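PDB 3QWT: putative GH105 family protein from Salmonella enterica subsp. enterica serovar Paratyphi A, which is of unknown function but, as a likely GH105 family member with an alpha/alpha toroid fold, probably hydrolyses unsaturated glucuronyl or galacturonyl ends of oligosaccharides. Local coordinates for residues P146-D149 against M153-I156. Residues are numbered along the deposited sequence; the frame is centred on the assembly and turned at random.
Sequences PRTD and MQHI
Gln154 N donates to Pro146 O across the loop (3.2 Å, N-H...O angle 158°). The bond belongs to a single beta bridge that pairs Arg147 with Met153, CA atoms 4.8 Å apart, although neither segment is a regular strand. Apolar packing flanks the bridge. The Pro146 ring lies against Ile156, its CG 3.8 Å from CD1 and its CD 3.8 Å from CG2, the two side chains crossing near a right angle; Leu13 of a second subunit packs on the same isoleucine. Thr148 CG2 rests on Gln154 CB at 3.8 Å. Both segments belong to the loop between helix 131-143 and strand 165-167 of the alpha/alpha toroid, three residues apart. Arg147 and the selenomethionine Met153 run side by side in the same direction; Arg147 CB points away from Met153, but the bend at chi2 (-68°) turns the guanidinium back, and Met153 CE lies above one face toward the rim, 4.0 Å from NH2. Charge and polar ends are held by neighbours: Arg147 NH2 forms a salt bridge with Glu193 and NH1 bonds Ala141 O. The extended Gln154 chain, CG anti to the backbone N (chi1 178°), passes Pro146 CB; its OE1 accepts from Gln164 N and NE2 donates to Glu161 O. Thr148 OG1 donates to Asp149 O at 2.8 Å.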
# COMPACT_ATOMS: atom_id res chain seq x y z
N PRO A 146 -34.98 14.14 9.93
CA PRO A 146 -36.05 13.15 9.74
C PRO A 146 -35.79 12.32 8.46
O PRO A 146 -35.40 12.89 7.44
CB PRO A 146 -37.30 14.02 9.55
CG PRO A 146 -37.00 15.30 10.15
CD PRO A 146 -35.51 15.51 10.04
N ARG A 147 -36.00 11.00 8.51
CA ARG A 147 -35.91 10.18 7.28
C ARG A 147 -37.25 9.57 6.91
O ARG A 147 -38.05 9.25 7.79
CB ARG A 147 -34.89 9.04 7.41
CG ARG A 147 -33.46 9.49 7.72
CD ARG A 147 -32.83 10.24 6.56
NE ARG A 147 -31.38 10.05 6.53
CZ ARG A 147 -30.49 10.88 7.06
NH1 ARG A 147 -30.89 11.98 7.68
NH2 ARG A 147 -29.20 10.62 6.98
N THR A 148 -37.49 9.38 5.62
CA THR A 148 -38.65 8.66 5.16
C THR A 148 -38.34 7.17 5.19
O THR A 148 -37.24 6.79 5.59
CB THR A 148 -38.99 9.03 3.71
OG1 THR A 148 -38.02 8.46 2.82
CG2 THR A 148 -39.03 10.54 3.53
N ASP A 149 -39.31 6.35 4.78
CA ASP A 149 -39.09 4.96 4.43
C ASP A 149 -37.78 4.85 3.65
O ASP A 149 -37.43 5.75 2.87
CB ASP A 149 -40.22 4.47 3.50
CG ASP A 149 -41.56 4.32 4.22
OD1 ASP A 149 -41.70 4.78 5.38
OD2 ASP A 149 -42.48 3.75 3.61
N MSE A 153 -33.97 11.00 2.66
CA MSE A 153 -34.00 12.28 3.35
C MSE A 153 -35.37 12.95 3.18
O MSE A 153 -35.85 13.12 2.06
CB MSE A 153 -32.89 13.18 2.85
CG MSE A 153 -31.53 12.70 3.31
SE MSE A 153 -30.20 14.06 3.00
CE MSE A 153 -28.84 13.47 4.26
N GLN A 154 -35.99 13.29 4.30
CA GLN A 154 -37.31 13.89 4.24
C GLN A 154 -37.16 15.39 3.99
O GLN A 154 -36.37 16.05 4.67
CB GLN A 154 -38.08 13.63 5.52
CG GLN A 154 -39.46 14.27 5.57
CD GLN A 154 -40.25 13.79 6.75
OE1 GLN A 154 -40.50 12.59 6.91
NE2 GLN A 154 -40.62 14.72 7.62
N HIS A 155 -37.87 15.91 3.00
CA HIS A 155 -37.75 17.33 2.69
C HIS A 155 -38.42 18.19 3.77
O HIS A 155 -39.43 18.84 3.51
CB HIS A 155 -38.31 17.67 1.30
CG HIS A 155 -37.96 19.04 0.83
ND1 HIS A 155 -36.75 19.33 0.21
CD2 HIS A 155 -38.63 20.22 0.90
CE1 HIS A 155 -36.71 20.61 -0.09
NE2 HIS A 155 -37.83 21.17 0.31
N ILE A 156 -37.85 18.19 4.98
CA ILE A 156 -38.37 19.00 6.06
C ILE A 156 -37.86 20.44 5.99
O ILE A 156 -36.69 20.71 5.78
CB ILE A 156 -38.09 18.40 7.46
CG1 ILE A 156 -38.78 19.24 8.54
CG2 ILE A 156 -36.61 18.36 7.73
CD1 ILE A 156 -38.58 18.70 9.94